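Local coordinates for protein phosphoribulokinase 1 (Rhodobacter sphaeroides, PDB 1A7J) that catalyses the ATP-dependent phosphorylation of D-ribulose 5-phosphate to D-ribulose 1,5-bisphosphate in the Calvin cycle, at residues V21-T24 with F25-F29; K267-L270 with A271-I275; I275-P278 with L279-V283. All coordinates share one frame; numbering follows the deposited sequence.

Contact 1 (V21-T24 with F25-F29)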
loop_
_atom_site.group_PDB
_atom_site.type_symbol
_atom_site.label_atom_id
_atom_site.label_comp_id
_atom_site.label_asym_id
_atom_site.label_seq_id
_atom_site.Cartn_x
_atom_site.Cartn_y
_atom_site.Cartn_z
ATOM N N VAL A 21 -1.783 2.575 8.788
ATOM C CA VAL A 21 -2.720 3.195 7.899
ATOM C C VAL A 21 -4.119 2.640 8.037
ATOM O O VAL A 21 -5.091 3.391 7.990
ATOM C CB VAL A 21 -2.238 3.024 6.476
ATOM C CG1 VAL A 21 -3.022 3.924 5.568
ATOM C CG2 VAL A 21 -0.760 3.351 6.388
ATOM N N LYS A 22 -4.218 1.345 8.313
ATOM C CA LYS A 22 -5.520 0.684 8.377
ATOM C C LYS A 22 -6.377 1.268 9.508
ATOM O O LYS A 22 -7.505 1.730 9.274
ATOM C CB LYS A 22 -5.337 -0.821 8.577
ATOM C CG LYS A 22 -6.119 -1.686 7.597
ATOM C CD LYS A 22 -7.636 -1.556 7.795
ATOM C CE LYS A 22 -8.403 -2.723 7.148
ATOM N NZ LYS A 22 -9.889 -2.643 7.339
ATOM N N HIS A 23 -5.754 1.411 10.682
ATOM C CA HIS A 23 -6.416 1.930 11.890
ATOM C C HIS A 23 -7.084 3.267 11.598
ATOM O O HIS A 23 -8.218 3.493 11.991
ATOM C CB HIS A 23 -5.388 2.072 13.039
ATOM C CG HIS A 23 -5.941 1.796 14.414
ATOM N ND1 HIS A 23 -5.685 2.617 15.496
ATOM C CD2 HIS A 23 -6.697 0.777 14.891
ATOM C CE1 HIS A 23 -6.265 2.120 16.575
ATOM N NE2 HIS A 23 -6.884 1.004 16.237
ATOM N N THR A 24 -6.431 4.066 10.769
ATOM C CA THR A 24 -6.942 5.362 10.363
ATOM C C THR A 24 -8.221 5.251 9.537
ATOM O O THR A 24 -9.223 5.909 9.837
ATOM C CB THR A 24 -5.900 6.121 9.552
ATOM O OG1 THR A 24 -4.651 6.127 10.255
ATOM C CG2 THR A 24 -6.353 7.536 9.349
ATOM N N PHE A 25 -8.218 4.414 8.509
ATOM C CA PHE A 25 -9.439 4.234 7.731
ATOM C C PHE A 25 -10.557 3.624 8.574
ATOM O O PHE A 25 -11.661 4.156 8.625
ATOM C CB PHE A 25 -9.145 3.403 6.494
ATOM C CG PHE A 25 -8.553 4.197 5.372
ATOM C CD1 PHE A 25 -9.357 4.972 4.561
ATOM C CD2 PHE A 25 -7.178 4.182 5.132
ATOM C CE1 PHE A 25 -8.805 5.710 3.521
ATOM C CE2 PHE A 25 -6.620 4.920 4.092
ATOM C CZ PHE A 25 -7.435 5.680 3.288
ATOM N N ASP A 26 -10.202 2.632 9.381
ATOM C CA ASP A 26 -11.141 2.049 10.335
ATOM C C ASP A 26 -11.815 3.166 11.132
ATOM O O ASP A 26 -13.027 3.334 11.053
ATOM C CB ASP A 26 -10.413 1.091 11.298
ATOM C CG ASP A 26 -10.042 -0.247 10.649
ATOM O OD1 ASP A 26 -10.632 -0.585 9.600
ATOM O OD2 ASP A 26 -9.189 -0.983 11.207
ATOM N N GLN A 27 -10.989 4.030 11.727
ATOM C CA GLN A 27 -11.428 5.196 12.510
ATOM C C GLN A 27 -12.419 6.072 11.742
ATOM O O GLN A 27 -13.260 6.735 12.337
ATOM C CB GLN A 27 -10.217 6.057 12.913
ATOM C CG GLN A 27 -9.548 5.674 14.233
ATOM C CD GLN A 27 -8.222 6.412 14.475
ATOM O OE1 GLN A 27 -8.193 7.514 15.027
ATOM N NE2 GLN A 27 -7.121 5.773 14.112
ATOM N N ILE A 28 -12.296 6.101 10.424
ATOM C CA ILE A 28 -13.156 6.942 9.615
ATOM C C ILE A 28 -14.433 6.212 9.196
ATOM O O ILE A 28 -15.519 6.769 9.299
ATOM C CB ILE A 28 -12.394 7.465 8.383
ATOM C CG1 ILE A 28 -11.227 8.330 8.829
ATOM C CG2 ILE A 28 -13.281 8.313 7.517
ATOM C CD1 ILE A 28 -10.147 8.327 7.823
ATOM N N PHE A 29 -14.318 4.961 8.763
ATOM C CA PHE A 29 -15.492 4.166 8.429
ATOM C C PHE A 29 -16.374 3.959 9.660
ATOM O O PHE A 29 -17.565 3.712 9.543
ATOM C CB PHE A 29 -15.087 2.800 7.893
ATOM C CG PHE A 29 -14.153 2.854 6.736
ATOM C CD1 PHE A 29 -14.183 3.913 5.853
ATOM C CD2 PHE A 29 -13.268 1.808 6.510
ATOM C CE1 PHE A 29 -13.343 3.923 4.750
ATOM C CE2 PHE A 29 -12.431 1.808 5.434
ATOM C CZ PHE A 29 -12.466 2.870 4.542
#

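Contact 2 (K267-L270 with A271-I275)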
loop_
_atom_site.group_PDB
_atom_site.type_symbol
_atom_site.label_atom_id
_atom_site.label_comp_id
_atom_site.label_asym_id
_atom_site.label_seq_id
_atom_site.Cartn_x
_atom_site.Cartn_y
_atom_site.Cartn_z
ATOM N N LYS A 267 2.182 13.348 12.857
ATOM C CA LYS A 267 0.841 13.882 12.594
ATOM C C LYS A 267 0.199 13.349 11.320
ATOM O O LYS A 267 -0.778 13.908 10.839
ATOM C CB LYS A 267 0.877 15.411 12.526
ATOM C CG LYS A 267 0.119 16.108 13.655
ATOM C CD LYS A 267 0.992 17.143 14.310
ATOM C CE LYS A 267 0.281 17.770 15.507
ATOM N NZ LYS A 267 0.246 16.870 16.672
ATOM N N LEU A 268 0.714 12.241 10.804
ATOM C CA LEU A 268 0.081 11.558 9.692
ATOM C C LEU A 268 -1.380 11.170 9.979
ATOM O O LEU A 268 -2.289 11.492 9.197
ATOM C CB LEU A 268 0.892 10.307 9.356
ATOM C CG LEU A 268 0.462 9.483 8.136
ATOM C CD1 LEU A 268 0.373 10.361 6.906
ATOM C CD2 LEU A 268 1.453 8.346 7.916
ATOM N N ASP A 269 -1.592 10.421 11.061
ATOM C CA ASP A 269 -2.924 9.984 11.442
ATOM C C ASP A 269 -3.958 11.124 11.433
ATOM O O ASP A 269 -5.096 10.909 11.029
ATOM C CB ASP A 269 -2.888 9.305 12.814
ATOM C CG ASP A 269 -4.278 8.979 13.342
ATOM O OD1 ASP A 269 -4.852 7.956 12.915
ATOM O OD2 ASP A 269 -4.808 9.754 14.175
ATOM N N LEU A 270 -3.588 12.322 11.884
ATOM C CA LEU A 270 -4.529 13.457 11.877
ATOM C C LEU A 270 -4.735 14.116 10.499
ATOM O O LEU A 270 -5.819 14.645 10.209
ATOM C CB LEU A 270 -4.071 14.525 12.876
ATOM C CG LEU A 270 -4.983 15.722 13.144
ATOM C CD1 LEU A 270 -6.346 15.259 13.627
ATOM C CD2 LEU A 270 -4.355 16.592 14.196
ATOM N N ALA A 271 -3.669 14.172 9.698
ATOM C CA ALA A 271 -3.740 14.660 8.327
ATOM C C ALA A 271 -4.527 13.720 7.410
ATOM O O ALA A 271 -5.354 14.156 6.614
ATOM C CB ALA A 271 -2.368 14.855 7.802
ATOM N N MET A 272 -4.379 12.423 7.606
ATOM C CA MET A 272 -5.281 11.497 6.946
ATOM C C MET A 272 -6.750 11.671 7.353
ATOM O O MET A 272 -7.606 11.808 6.500
ATOM C CB MET A 272 -4.806 10.055 7.157
ATOM C CG MET A 272 -3.461 9.825 6.528
ATOM S SD MET A 272 -2.958 8.136 6.517
ATOM C CE MET A 272 -4.274 7.474 5.716
ATOM N N GLN A 273 -7.044 11.798 8.635
ATOM C CA GLN A 273 -8.417 12.067 9.031
ATOM C C GLN A 273 -8.942 13.348 8.447
ATOM O O GLN A 273 -9.911 13.311 7.706
ATOM C CB GLN A 273 -8.556 12.102 10.537
ATOM C CG GLN A 273 -8.685 10.723 11.106
ATOM C CD GLN A 273 -8.758 10.737 12.597
ATOM O OE1 GLN A 273 -9.547 11.485 13.181
ATOM N NE2 GLN A 273 -7.919 9.931 13.237
ATOM N N LEU A 274 -8.235 14.458 8.648
ATOM C CA LEU A 274 -8.728 15.724 8.144
ATOM C C LEU A 274 -8.880 15.679 6.648
ATOM O O LEU A 274 -9.685 16.408 6.089
ATOM C CB LEU A 274 -7.787 16.861 8.468
ATOM C CG LEU A 274 -7.591 17.244 9.916
ATOM C CD1 LEU A 274 -6.719 18.477 9.938
ATOM C CD2 LEU A 274 -8.924 17.503 10.563
ATOM N N ILE A 275 -7.994 14.972 5.973
ATOM C CA ILE A 275 -7.998 15.046 4.523
ATOM C C ILE A 275 -9.001 14.068 3.942
ATOM O O ILE A 275 -9.910 14.490 3.244
ATOM C CB ILE A 275 -6.576 14.822 3.952
ATOM C CG1 ILE A 275 -5.752 16.066 4.227
ATOM C CG2 ILE A 275 -6.603 14.524 2.447
ATOM C CD1 ILE A 275 -4.360 15.864 3.969
#

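Contact 3 (I275-P278 with L279-V283)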
loop_
_atom_site.group_PDB
_atom_site.type_symbol
_atom_site.label_atom_id
_atom_site.label_comp_id
_atom_site.label_asym_id
_atom_site.label_seq_id
_atom_site.Cartn_x
_atom_site.Cartn_y
_atom_site.Cartn_z
ATOM N N ILE A 275 -7.994 14.972 5.973
ATOM C CA ILE A 275 -7.998 15.046 4.523
ATOM C C ILE A 275 -9.001 14.068 3.942
ATOM O O ILE A 275 -9.910 14.490 3.244
ATOM C CB ILE A 275 -6.576 14.822 3.952
ATOM C CG1 ILE A 275 -5.752 16.066 4.227
ATOM C CG2 ILE A 275 -6.603 14.524 2.447
ATOM C CD1 ILE A 275 -4.360 15.864 3.969
ATOM N N LEU A 276 -9.026 12.854 4.477
ATOM C CA LEU A 276 -9.723 11.736 3.855
ATOM C C LEU A 276 -11.162 11.590 4.316
ATOM O O LEU A 276 -11.947 10.830 3.740
ATOM C CB LEU A 276 -9.005 10.443 4.179
ATOM C CG LEU A 276 -7.943 9.807 3.290
ATOM C CD1 LEU A 276 -7.455 10.678 2.161
ATOM C CD2 LEU A 276 -6.818 9.416 4.214
ATOM N N THR A 277 -11.456 12.132 5.479
ATOM C CA THR A 277 -12.789 11.985 6.014
ATOM C C THR A 277 -13.884 12.429 5.026
ATOM O O THR A 277 -14.730 11.609 4.671
ATOM C CB THR A 277 -12.891 12.699 7.353
ATOM O OG1 THR A 277 -12.184 11.939 8.335
ATOM C CG2 THR A 277 -14.333 12.868 7.759
ATOM N N PRO A 278 -13.748 13.637 4.402
ATOM C CA PRO A 278 -14.656 14.133 3.351
ATOM C C PRO A 278 -14.623 13.537 1.929
ATOM O O PRO A 278 -15.570 13.716 1.153
ATOM C CB PRO A 278 -14.357 15.632 3.314
ATOM C CG PRO A 278 -13.007 15.763 3.827
ATOM C CD PRO A 278 -12.950 14.748 4.944
ATOM N N LEU A 279 -13.509 12.947 1.520
ATOM C CA LEU A 279 -13.527 12.282 0.240
ATOM C C LEU A 279 -14.308 10.975 0.380
ATOM O O LEU A 279 -15.137 10.663 -0.467
ATOM C CB LEU A 279 -12.112 12.011 -0.256
ATOM C CG LEU A 279 -11.050 13.082 -0.090
ATOM C CD1 LEU A 279 -9.905 12.755 -1.008
ATOM C CD2 LEU A 279 -11.607 14.443 -0.417
ATOM N N ILE A 280 -14.135 10.282 1.507
ATOM C CA ILE A 280 -14.812 9.014 1.748
ATOM C C ILE A 280 -16.276 9.246 2.020
ATOM O O ILE A 280 -17.098 8.366 1.803
ATOM C CB ILE A 280 -14.173 8.260 2.925
ATOM C CG1 ILE A 280 -12.799 7.744 2.490
ATOM C CG2 ILE A 280 -15.044 7.072 3.341
ATOM C CD1 ILE A 280 -11.897 7.300 3.602
ATOM N N ASP A 281 -16.612 10.455 2.433
ATOM C CA ASP A 281 -18.007 10.822 2.569
ATOM C C ASP A 281 -18.592 11.143 1.209
ATOM O O ASP A 281 -19.533 10.491 0.776
ATOM C CB ASP A 281 -18.174 12.016 3.514
ATOM C CG ASP A 281 -18.073 11.623 4.983
ATOM O OD1 ASP A 281 -18.478 10.492 5.344
ATOM O OD2 ASP A 281 -17.605 12.456 5.789
ATOM N N ARG A 282 -17.950 12.037 0.470
ATOM C CA ARG A 282 -18.423 12.411 -0.860
ATOM C C ARG A 282 -18.545 11.190 -1.759
ATOM O O ARG A 282 -19.000 11.277 -2.906
ATOM C CB ARG A 282 -17.457 13.419 -1.492
ATOM C CG ARG A 282 -17.774 14.924 -1.120
ATOM C CD ARG A 282 -18.743 15.511 -2.183
ATOM N NE ARG A 282 -18.108 15.455 -3.533
ATOM C CZ ARG A 282 -18.785 15.336 -4.691
ATOM N NH1 ARG A 282 -20.122 15.078 -4.682
ATOM N NH2 ARG A 282 -18.140 15.460 -5.880
ATOM N N VAL A 283 -18.002 10.085 -1.269
ATOM C CA VAL A 283 -17.919 8.849 -2.012
ATOM C C VAL A 283 -19.079 7.956 -1.549
ATOM O O VAL A 283 -19.855 7.479 -2.372
ATOM C CB VAL A 283 -16.471 8.213 -1.797
ATOM C CG1 VAL A 283 -16.521 6.995 -0.893
ATOM C CG2 VAL A 283 -15.785 7.892 -3.153
#

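Contact 1 (V21-T24 with F25-F29)
Gln-27 lays its side chain alongside the carbonyl of His-23, one turn earlier in helix 21-32. In P-loop kinases of the adenylate kinase-like fold, a helix of this kind follows the phosphate-binding loop, and here it follows residues 12 to 20, the predicted ATP-binding segment. With CG beside the residue's own backbone N (chi1 -89°), the Gln-27 chain is directed toward the preceding turn. CB lies near both Thr-24 O, at 3.2 Å, and His-23 O, and CG keeps to His-23 O at 3.4 Å. Beyond CG the chain is extended, which carries NE2 to a weak hydrogen bond of 3.3 Å with His-23 O. That oxygen also receives the straighter bond from Gln-27 N, so one residue supplies it with two donors. NE2 makes a further weak bond to Asp-269 of helix 268-284. The poorly ordered His-23 ring crosses the amide, their planes 63° apart.

On the more polar flank, Lys-22 and Asp-26 form an i to i+4 salt bridge. The lysine bends at chi2 (-66°) and runs its CD past the carboxylate, so that NZ reaches Asp-26 OD1 at 3.1 Å from the syn side. The backbone bond from Asp-26 N to Lys-22 O, at 2.8 Å, ties the same two residues together.

The buried flank is largely apolar. Val-21 CG1 lies 4.0 Å from Phe-25 CE2, and the phenyl ring meets that of Phe-129 and touches Ile-8 and Val-10 of strand 7-11. Thr-24 OG1 is hydrogen-bonded to Asp-269 OD1, while Thr-24 CG2 runs beside Ile-28, 4.2 Å from its CD1.

Contact 2 (K267-L270 with A271-I275)
Four successive i to i+4 hydrogen bonds join Lys-267 through Leu-270 to Ala-271 through Leu-274, the straightest from Met-272 N to Leu-268 O (2.8 Å, 177°). Lys-267, at the N-cap position, contributes its carbonyl to Ala-271 N.

On the buried flank, Leu-268 and Met-272 pass each other at a slant. Leu-268 CD1 lies 3.9 Å from Met-272 CG and 4.0 Å from Met-272 SD, a touch of methyl on methylene and sulfur. Beyond SD the methionine turns aside (chi3 56°), which takes its end away from the leucine. This first part of helix 268-284 lies on the central sheet of the P-loop kinase fold, over strands 204-210 and 229-235, beside helix 21-32: Met-272 reaches Val-21 and Thr-24, while Ala-271 touches Ile-233 of strand 229-235.

A polar pair lies one residue further round. The Asp-269 carboxylate and the Gln-273 amide stand almost perpendicular, their planes 85° apart; OD2 of Asp-269 is 3.3 Å from NE2 of Gln-273, but the angle is too poor for a hydrogen bond. The other oxygen, OD1, serves helix 21-32, where Thr-24 and, more weakly, Gln-27 are its partners. On another flank Leu-274 CG sits 3.2 Å from Leu-270 O, with Leu-270 CD1 more loosely placed at 4.4 Å from Leu-274 CG, and Leu-274 also touches Tyr-245, Leu-246 and Met-249 of helix 243-249.

Contact 3 (I275-P278 with L279-V283)
Pro-278 O receives Arg-282 N in a 3.0 Å hydrogen bond that is fairly straight at hydrogen. Arg-282 CB and CG lie beside the same oxygen before the chain bends at chi2 and chi3 and its NH1 leaves for a salt bridge with Glu-286.

Helix 268-284 is kinked here, a classic proline effect: Pro-278 has no N-H to give to the preceding turn, and Leu-279 N makes no such bond either. Ile-275 O faces the Pro-278 ring, whose CG is 3.4 Å away, and Leu-279 CG lies 3.8 Å from the same Ile-275 O. Bonding returns with Ile-280 N to Leu-276 O (3.2 Å), is weak from Asp-281 N to Thr-277 O (3.1 Å) and lapses again at Val-283 N. Ile-280 CD1 packs on Leu-276 CB while the isoleucine touches Phe-25 and Phe-29 of helix 21-32.

Thr-277 OG1 bonds back to Gln-273 O, leaving its CG2 methyl 3.8 Å from Asp-281 OD2. With CG placed beside its backbone N (chi1 -78°), Asp-281 sets OD2 3.2 Å from Thr-277 O, the oxygen that its own N-H weakly bonds. Glu-32 OE1 is close to OD2 as well, so this crowding of oxygens may raise the proton affinity of the carboxylates.

Overall arrangement
Contacts 2 and 3 are successive parts of helix 268-284, sharing Ile-275, whereas contact 1 belongs to the neighbouring helix 21-32. All three are local and partly buried. Contact 1 lies nearest the chain centre, contact 2 has no exposed residue, and contact 3, farthest out, has Pro-278 and Arg-282 exposed. The two helices meet along their length: contact 1 touches contact 2 through Thr-24 CG2 and Met-272 CB at 3.7 Å, and contact 3 through Phe-25 CE1 and Ile-280 CD1 at 3.5 Å. In each, apolar side chains are turned to the sheet or the other helix, while most charged groups keep to less buried flanks.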